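Local atomic coordinates of malate synthase (Haloferax volcanii, PDB entry 3OYX), a protein that catalyses the magnesium-dependent Claisen condensation of acetyl-CoA with glyoxylate to make malate in the glyoxylate cycle. Residues F14-T19 / G255-T260; G189-T194 / D229-D234. All blocks are in the same frame, centred on the assembly; numbering follows the deposited sequence.

Interaction 1 (F14-T19 / G255-T260); sequences FFTSPT and GIWSLT. With GLV (glyoxylic acid), chain B.
F14 and W257 face each other across the seam of a TIM barrel: strand 13-18, the first of eight, runs nearly parallel to the last, 255-258, and closes the cylinder. The strands pair F14 with W257 and F15 with S258, and their axes approach to 4.5 Å. The backbone rungs are uneven. S258 N donates to F14 O at 2.8 Å, whereas F14 N to I256 O and T16 N to S258 O are weak.

Packing is densest inside the barrel. The edge of the F14 ring, led by CE2, comes down on one face of the W257 indole in an edge-to-face pair, the F14 ring plane turned 62° from that of the W257 six-membered ring. With CG anti to the backbone N (chi1 174°), the F14 ring stands on the inner face of the sheet, alongside the indole. A large flat indole suits this place because it can offer a face to F14 while its far rim, at W257 CH2, reaches C1 of glyoxylate 3.7 Å away. T16 belongs to the same tight cluster: its methyl, CG2, packs on the indole, and its hydroxyl accepts the indole N-H. W257 NE1 to T16 OG1 is 2.9 Å, with OG1 tilted 24° from the ring plane.

On the outer side F15 and S258 sit beneath helix 261-269, where both touch V264. Here the phenyl ring presents its edge to carbonyls, F15 CD1 lying 3.1 Å from S258 O. The small S258 fits close under the helix, and its OG is satisfied by Y241.

The contact loosens past S258, where L259 and T260 are partly exposed. This end opens toward the acetyl-CoA site, to which T16 and L259 belong, consistent with the C-terminal mouth of the barrel. T260 points away and caps helix 261-269 through its bond to Q263. L259 also starts away, but its end returns, bringing L259 CD2 to 3.9 Å from T16 OG1.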
ATOM      1  N   PHE A  14      23.963   1.336  -5.821  1.00 43.32           N
ATOM      2  CA  PHE A  14      24.287   0.764  -4.534  1.00 42.01           C
ATOM      3  C   PHE A  14      24.905  -0.577  -4.892  1.00 42.45           C
ATOM      4  O   PHE A  14      24.186  -1.542  -5.198  1.00 41.44           O
ATOM      5  CB  PHE A  14      22.968   0.704  -3.718  1.00 41.65           C
ATOM      6  CG  PHE A  14      23.073  -0.008  -2.385  1.00 40.13           C
ATOM      7  CD1 PHE A  14      23.253   0.709  -1.213  1.00 40.09           C
ATOM      8  CD2 PHE A  14      22.920  -1.400  -2.290  1.00 40.41           C
ATOM      9  CE1 PHE A  14      23.322   0.039   0.027  1.00 37.64           C
ATOM     10  CE2 PHE A  14      23.020  -2.058  -1.089  1.00 36.51           C
ATOM     11  CZ  PHE A  14      23.238  -1.335   0.068  1.00 36.24           C
ATOM     12  N   PHE A  15      26.239  -0.648  -4.916  1.00 42.74           N
ATOM     13  CA  PHE A  15      26.893  -1.807  -5.556  1.00 42.94           C
ATOM     14  C   PHE A  15      27.578  -2.680  -4.560  1.00 42.66           C
ATOM     15  O   PHE A  15      28.448  -2.190  -3.851  1.00 42.21           O
ATOM     16  CB  PHE A  15      27.917  -1.321  -6.640  1.00 44.61           C
ATOM     17  CG  PHE A  15      28.833  -2.427  -7.244  1.00 45.06           C
ATOM     18  CD1 PHE A  15      28.329  -3.672  -7.651  1.00 46.18           C
ATOM     19  CD2 PHE A  15      30.219  -2.190  -7.415  1.00 48.50           C
ATOM     20  CE1 PHE A  15      29.183  -4.693  -8.167  1.00 47.64           C
ATOM     21  CE2 PHE A  15      31.095  -3.172  -7.986  1.00 45.13           C
ATOM     22  CZ  PHE A  15      30.583  -4.418  -8.358  1.00 45.12           C
ATOM     23  N   THR A  16      27.251  -3.969  -4.523  1.00 42.99           N
ATOM     24  CA  THR A  16      27.913  -4.887  -3.584  1.00 45.77           C
ATOM     25  C   THR A  16      29.088  -5.778  -4.094  1.00 47.57           C
ATOM     26  O   THR A  16      29.103  -6.218  -5.259  1.00 48.86           O
ATOM     27  CB  THR A  16      26.862  -5.798  -2.905  1.00 46.34           C
ATOM     28  OG1 THR A  16      25.985  -6.304  -3.909  1.00 47.02           O
ATOM     29  CG2 THR A  16      26.004  -4.985  -1.904  1.00 45.53           C
ATOM     30  N   SER A  17      30.052  -6.081  -3.213  1.00 48.22           N
ATOM     31  CA  SER A  17      31.162  -7.004  -3.535  1.00 48.01           C
ATOM     32  C   SER A  17      31.464  -7.972  -2.407  1.00 48.35           C
ATOM     33  O   SER A  17      31.565  -7.563  -1.274  1.00 48.30           O
ATOM     34  CB  SER A  17      32.437  -6.210  -3.813  1.00 47.48           C
ATOM     35  OG  SER A  17      32.096  -5.068  -4.557  1.00 45.50           O
ATOM     36  N   PRO A  18      31.674  -9.248  -2.712  1.00 49.67           N
ATOM     37  CA  PRO A  18      32.076 -10.162  -1.657  1.00 51.23           C
ATOM     38  C   PRO A  18      33.401  -9.699  -1.064  1.00 53.86           C
ATOM     39  O   PRO A  18      34.211  -9.059  -1.756  1.00 55.15           O
ATOM     40  CB  PRO A  18      32.298 -11.488  -2.395  1.00 51.14           C
ATOM     41  CG  PRO A  18      31.635 -11.302  -3.713  1.00 51.00           C
ATOM     42  CD  PRO A  18      31.830  -9.854  -4.037  1.00 49.02           C
ATOM     43  N   THR A  19      33.641 -10.024   0.197  1.00 54.78           N
ATOM     44  CA  THR A  19      34.764  -9.455   0.901  1.00 55.77           C
ATOM     45  C   THR A  19      35.912 -10.487   1.006  1.00 56.97           C
ATOM     46  O   THR A  19      37.063 -10.134   1.193  1.00 56.37           O
ATOM     47  CB  THR A  19      34.252  -9.054   2.298  1.00 56.03           C
ATOM     48  OG1 THR A  19      33.465 -10.148   2.807  1.00 55.86           O
ATOM     49  CG2 THR A  19      33.401  -7.811   2.186  1.00 53.60           C
ATOM     50  N   GLY A 255      17.259   5.045  -6.662  1.00 47.48           N
ATOM     51  CA  GLY A 255      18.517   4.311  -6.668  1.00 47.67           C
ATOM     52  C   GLY A 255      18.178   2.847  -6.714  1.00 47.40           C
ATOM     53  O   GLY A 255      17.083   2.478  -6.323  1.00 48.09           O
ATOM     54  N   ILE A 256      19.080   2.012  -7.208  1.00 45.67           N
ATOM     55  CA  ILE A 256      18.795   0.596  -7.155  1.00 44.35           C
ATOM     56  C   ILE A 256      20.078  -0.096  -6.787  1.00 44.16           C
ATOM     57  O   ILE A 256      21.146   0.480  -6.917  1.00 43.99           O
ATOM     58  CB  ILE A 256      18.269   0.098  -8.507  1.00 45.37           C
ATOM     59  CG1 ILE A 256      18.024  -1.414  -8.471  1.00 41.39           C
ATOM     60  CG2 ILE A 256      19.221   0.546  -9.667  1.00 43.87           C
ATOM     61  CD1 ILE A 256      16.916  -1.812  -9.415  1.00 43.31           C
ATOM     62  N   TRP A 257      19.964  -1.322  -6.307  1.00 44.23           N
ATOM     63  CA  TRP A 257      21.116  -2.200  -6.135  1.00 44.86           C
ATOM     64  C   TRP A 257      21.792  -2.525  -7.505  1.00 46.12           C
ATOM     65  O   TRP A 257      21.118  -2.561  -8.552  1.00 46.84           O
ATOM     66  CB  TRP A 257      20.583  -3.463  -5.502  1.00 43.30           C
ATOM     67  CG  TRP A 257      21.521  -4.286  -4.691  1.00 43.17           C
ATOM     68  CD1 TRP A 257      22.629  -4.977  -5.132  1.00 43.72           C
ATOM     69  CD2 TRP A 257      21.364  -4.618  -3.321  1.00 42.62           C
ATOM     70  NE1 TRP A 257      23.186  -5.691  -4.107  1.00 41.44           N
ATOM     71  CE2 TRP A 257      22.414  -5.506  -2.985  1.00 45.34           C
ATOM     72  CE3 TRP A 257      20.409  -4.282  -2.339  1.00 46.38           C
ATOM     73  CZ2 TRP A 257      22.553  -6.041  -1.699  1.00 44.21           C
ATOM     74  CZ3 TRP A 257      20.568  -4.787  -1.045  1.00 41.66           C
ATOM     75  CH2 TRP A 257      21.626  -5.659  -0.749  1.00 45.99           C
ATOM     76  N   SER A 258      23.108  -2.732  -7.510  1.00 46.84           N
ATOM     77  CA  SER A 258      23.825  -3.139  -8.728  1.00 48.52           C
ATOM     78  C   SER A 258      24.707  -4.324  -8.330  1.00 50.44           C
ATOM     79  O   SER A 258      25.307  -4.333  -7.247  1.00 49.90           O
ATOM     80  CB  SER A 258      24.697  -2.032  -9.274  1.00 46.72           C
ATOM     81  OG  SER A 258      23.908  -1.051  -9.898  1.00 46.65           O
ATOM     82  N   LEU A 259      24.728  -5.343  -9.182  1.00 51.34           N
ATOM     83  CA  LEU A 259      25.444  -6.549  -8.866  1.00 52.93           C
ATOM     84  C   LEU A 259      26.757  -6.666  -9.654  1.00 53.80           C
ATOM     85  O   LEU A 259      27.600  -7.473  -9.318  1.00 55.14           O
ATOM     86  CB  LEU A 259      24.528  -7.727  -9.127  1.00 52.83           C
ATOM     87  CG  LEU A 259      23.418  -7.882  -8.094  1.00 54.33           C
ATOM     88  CD1 LEU A 259      22.583  -9.068  -8.460  1.00 52.68           C
ATOM     89  CD2 LEU A 259      24.052  -8.103  -6.723  1.00 54.23           C
ATOM     90  N   THR A 260      26.916  -5.853 -10.694  1.00 54.29           N
ATOM     91  CA  THR A 260      28.042  -5.898 -11.628  1.00 55.00           C
ATOM     92  C   THR A 260      28.393  -4.485 -12.096  1.00 55.59           C
ATOM     93  O   THR A 260      27.575  -3.563 -12.022  1.00 55.19           O
ATOM     94  CB  THR A 260      27.712  -6.735 -12.913  1.00 54.14           C
ATOM     95  OG1 THR A 260      26.557  -6.206 -13.572  1.00 55.31           O
ATOM     96  CG2 THR A 260      27.413  -8.145 -12.583  1.00 53.69           C
TER
HETATM   97  C1  GLV B 501      18.984  -8.105   0.005  1.00 38.12           C
HETATM   98  O1  GLV B 501      19.690  -8.506   0.938  1.00 42.28           O
HETATM   99  C2  GLV B 501      17.935  -9.059  -0.378  1.00 42.24           C
HETATM  100  O2  GLV B 501      17.318  -8.858  -1.421  1.00 41.03           O
HETATM  101  O3  GLV B 501      17.638 -10.085   0.463  1.00 38.02           O

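Interaction 2 (G189-T194 / D229-D234); sequences GEVDYT and DGPYDD. With MG (magnesium ion), chain D; GLV (glyoxylic acid), chain B.
The amide N of G230 is shared by two carboxylates: G230 N donates to E190 OE1 at 3.2 Å, across the contact, and to OD1 of the preceding residue, D229, at 2.8 Å, and both bonds are weak. E190 bends at chi2 (90°) to bring its carboxylate to the loop, where its plane stands 60° from that of D229. R244 forms salt bridges with both acids, which probably offsets the charge gathered here. Glycine suits position 230, since with no side chain it admits OE1 close to its backbone.

Nearer the substrate the contact becomes apolar. V191 CG2 lies 4.0 Å from P231 CG, and the compact branched and cyclic side chains both brush O2 of glyoxylate, with P231 CG 3.4 Å from it.

G189 is the N-cap of helix 190-196, and its bare CA lets glyoxylate settle against the first turn. There V191 N donates to O2 and D192 N to O3, each at 2.8 Å. D192 OD2 also binds the magnesium ion, which O1 and O3 of glyoxylate chelate and E158 helps hold. Helix-start N-H groups and metal together form the magnesium-glyoxylate site at the C-terminal end of the barrel in this member of the HpcH/HpaI aldolase family.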
ATOM      1  N   GLY A 189      15.147  -5.097   0.188  1.00 41.61           N
ATOM      2  CA  GLY A 189      15.820  -6.363  -0.078  1.00 41.84           C
ATOM      3  C   GLY A 189      14.775  -7.368  -0.452  1.00 42.79           C
ATOM      4  O   GLY A 189      14.337  -8.188   0.360  1.00 41.45           O
ATOM      5  N   GLU A 190      14.374  -7.284  -1.718  1.00 44.39           N
ATOM      6  CA  GLU A 190      13.316  -8.148  -2.251  1.00 44.94           C
ATOM      7  C   GLU A 190      13.578  -9.647  -2.064  1.00 45.44           C
ATOM      8  O   GLU A 190      12.613 -10.438  -2.044  1.00 46.44           O
ATOM      9  CB  GLU A 190      12.993  -7.854  -3.723  1.00 45.08           C
ATOM     10  CG  GLU A 190      12.036  -6.717  -3.894  1.00 42.67           C
ATOM     11  CD  GLU A 190      12.739  -5.404  -4.007  1.00 43.07           C
ATOM     12  OE1 GLU A 190      13.920  -5.280  -3.596  1.00 43.27           O
ATOM     13  OE2 GLU A 190      12.110  -4.466  -4.527  1.00 41.10           O
ATOM     14  N   VAL A 191      14.840 -10.048  -1.936  1.00 44.63           N
ATOM     15  CA  VAL A 191      15.122 -11.494  -1.811  1.00 45.13           C
ATOM     16  C   VAL A 191      14.654 -12.049  -0.447  1.00 45.41           C
ATOM     17  O   VAL A 191      13.752 -12.879  -0.388  1.00 46.91           O
ATOM     18  CB  VAL A 191      16.595 -11.892  -2.143  1.00 43.99           C
ATOM     19  CG1 VAL A 191      16.717 -13.402  -2.184  1.00 42.70           C
ATOM     20  CG2 VAL A 191      16.961 -11.351  -3.512  1.00 44.76           C
ATOM     21  N   ASP A 192      15.261 -11.604   0.642  1.00 44.49           N
ATOM     22  CA  ASP A 192      14.895 -12.083   1.936  1.00 43.62           C
ATOM     23  C   ASP A 192      13.466 -11.686   2.249  1.00 43.98           C
ATOM     24  O   ASP A 192      12.758 -12.442   2.935  1.00 44.22           O
ATOM     25  CB  ASP A 192      15.838 -11.485   2.942  1.00 45.21           C
ATOM     26  CG  ASP A 192      17.168 -12.188   2.952  1.00 46.76           C
ATOM     27  OD1 ASP A 192      17.110 -13.421   3.061  1.00 48.41           O
ATOM     28  OD2 ASP A 192      18.236 -11.531   2.835  1.00 45.24           O
ATOM     29  N   TYR A 193      13.012 -10.555   1.693  1.00 43.03           N
ATOM     30  CA  TYR A 193      11.629 -10.124   1.898  1.00 41.48           C
ATOM     31  C   TYR A 193      10.610 -11.114   1.342  1.00 41.72           C
ATOM     32  O   TYR A 193       9.611 -11.424   2.039  1.00 42.47           O
ATOM     33  CB  TYR A 193      11.411  -8.728   1.334  1.00 41.94           C
ATOM     34  CG  TYR A 193      10.028  -8.114   1.469  1.00 39.51           C
ATOM     35  CD1 TYR A 193       9.677  -7.400   2.609  1.00 35.88           C
ATOM     36  CD2 TYR A 193       9.118  -8.182   0.410  1.00 39.60           C
ATOM     37  CE1 TYR A 193       8.418  -6.807   2.737  1.00 36.39           C
ATOM     38  CE2 TYR A 193       7.878  -7.590   0.484  1.00 40.83           C
ATOM     39  CZ  TYR A 193       7.526  -6.884   1.662  1.00 40.34           C
ATOM     40  OH  TYR A 193       6.267  -6.310   1.751  1.00 36.78           O
ATOM     41  N   THR A 194      10.884 -11.660   0.150  1.00 41.17           N
ATOM     42  CA  THR A 194      10.038 -12.676  -0.478  1.00 39.73           C
ATOM     43  C   THR A 194       9.895 -13.831   0.437  1.00 40.17           C
ATOM     44  O   THR A 194       8.786 -14.291   0.664  1.00 40.98           O
ATOM     45  CB  THR A 194      10.587 -13.160  -1.840  1.00 39.19           C
ATOM     46  OG1 THR A 194      10.519 -12.062  -2.729  1.00 41.04           O
ATOM     47  CG2 THR A 194       9.705 -14.300  -2.475  1.00 37.71           C
ATOM     48  N   ASP A 229      16.118   0.535  -4.343  1.00 40.60           N
ATOM     49  CA  ASP A 229      15.587  -0.820  -4.586  1.00 39.45           C
ATOM     50  C   ASP A 229      16.627  -1.900  -4.442  1.00 39.89           C
ATOM     51  O   ASP A 229      17.851  -1.631  -4.468  1.00 39.99           O
ATOM     52  CB  ASP A 229      15.031  -0.937  -6.002  1.00 40.42           C
ATOM     53  CG  ASP A 229      13.943  -1.949  -6.096  1.00 43.09           C
ATOM     54  OD1 ASP A 229      13.524  -2.431  -5.022  1.00 48.42           O
ATOM     55  OD2 ASP A 229      13.455  -2.249  -7.206  1.00 44.90           O
ATOM     56  N   GLY A 230      16.162  -3.137  -4.348  1.00 40.00           N
ATOM     57  CA  GLY A 230      17.056  -4.230  -4.101  1.00 41.79           C
ATOM     58  C   GLY A 230      17.578  -4.890  -5.349  1.00 43.59           C
ATOM     59  O   GLY A 230      17.377  -4.398  -6.466  1.00 43.10           O
ATOM     60  N   PRO A 231      18.260  -6.025  -5.158  1.00 44.74           N
ATOM     61  CA  PRO A 231      19.053  -6.666  -6.217  1.00 46.07           C
ATOM     62  C   PRO A 231      18.155  -7.090  -7.326  1.00 47.65           C
ATOM     63  O   PRO A 231      17.036  -7.519  -7.048  1.00 48.73           O
ATOM     64  CB  PRO A 231      19.625  -7.925  -5.564  1.00 45.21           C
ATOM     65  CG  PRO A 231      19.015  -8.021  -4.209  1.00 44.76           C
ATOM     66  CD  PRO A 231      18.286  -6.747  -3.880  1.00 44.38           C
ATOM     67  N   TYR A 232      18.647  -6.946  -8.547  1.00 50.18           N
ATOM     68  CA  TYR A 232      17.997  -7.431  -9.770  1.00 54.33           C
ATOM     69  C   TYR A 232      18.955  -8.500 -10.399  1.00 57.85           C
ATOM     70  O   TYR A 232      19.920  -8.152 -11.138  1.00 58.09           O
ATOM     71  CB  TYR A 232      17.742  -6.249 -10.724  1.00 53.03           C
ATOM     72  CG  TYR A 232      16.872  -6.609 -11.893  1.00 55.34           C
ATOM     73  CD1 TYR A 232      15.474  -6.465 -11.833  1.00 53.58           C
ATOM     74  CD2 TYR A 232      17.443  -7.101 -13.081  1.00 53.13           C
ATOM     75  CE1 TYR A 232      14.652  -6.823 -12.916  1.00 52.70           C
ATOM     76  CE2 TYR A 232      16.640  -7.467 -14.153  1.00 54.09           C
ATOM     77  CZ  TYR A 232      15.248  -7.339 -14.072  1.00 57.01           C
ATOM     78  OH  TYR A 232      14.486  -7.712 -15.174  1.00 58.59           O
ATOM     79  N   ASP A 233      18.682  -9.775 -10.072  1.00 60.13           N
ATOM     80  CA  ASP A 233      19.575 -10.924 -10.278  1.00 64.31           C
ATOM     81  C   ASP A 233      19.887 -11.350 -11.714  1.00 65.18           C
ATOM     82  O   ASP A 233      20.994 -11.809 -12.012  1.00 64.84           O
ATOM     83  CB  ASP A 233      18.949 -12.165  -9.650  1.00 65.35           C
ATOM     84  CG  ASP A 233      19.207 -12.225  -8.187  1.00 73.47           C
ATOM     85  OD1 ASP A 233      20.399 -12.474  -7.857  1.00 78.54           O
ATOM     86  OD2 ASP A 233      18.241 -11.974  -7.396  1.00 79.94           O
ATOM     87  N   ASP A 234      18.861 -11.318 -12.549  1.00 65.77           N
ATOM     88  CA  ASP A 234      19.013 -11.691 -13.918  1.00 66.56           C
ATOM     89  C   ASP A 234      19.779 -10.543 -14.596  1.00 66.59           C
ATOM     90  O   ASP A 234      19.188  -9.593 -15.124  1.00 65.22           O
ATOM     91  CB  ASP A 234      17.626 -11.951 -14.490  1.00 66.73           C
ATOM     92  CG  ASP A 234      17.657 -12.551 -15.883  1.00 69.99           C
ATOM     93  OD1 ASP A 234      16.558 -12.559 -16.490  1.00 72.66           O
ATOM     94  OD2 ASP A 234      18.738 -12.993 -16.371  1.00 70.88           O
TER
HETATM   95 MG    MG D 601      18.888  -9.846   2.038  1.00 46.99          MG
HETATM   96  C1  GLV B 501      18.984  -8.105   0.005  1.00 38.12           C
HETATM   97  O1  GLV B 501      19.690  -8.506   0.938  1.00 42.28           O
HETATM   98  C2  GLV B 501      17.935  -9.059  -0.378  1.00 42.24           C
HETATM   99  O2  GLV B 501      17.318  -8.858  -1.421  1.00 41.03           O
HETATM  100  O3  GLV B 501      17.638 -10.085   0.463  1.00 38.02           O
HETATM  101  O   HOH W   1      20.505 -11.145   1.091  1.00 44.93           O
HETATM  102  O   HOH W   2      20.166  -9.609   3.662  1.00 41.54           O

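Interactions 1 and 2 are neighbours in the barrel wall, their centres 11 Å apart, and strand 226-229 joins them. D229 O probably accepts a hydrogen bond from W257 N (2.8 Å), and D229 N probably donates one to G255 O (2.9 Å), so the loop 229-234 leaves the sheet directly beside the closing strand. W257 CB then packs on G230 C at 3.3 Å, and the indole also touches P231. Both contacts therefore line one pocket: W257 from 255-260 and the helix start of 189-194 border the same glyoxylate. Toward the acetyl-CoA site, the side chains of D233 and L259 come within about 4 Å at their nearest atoms.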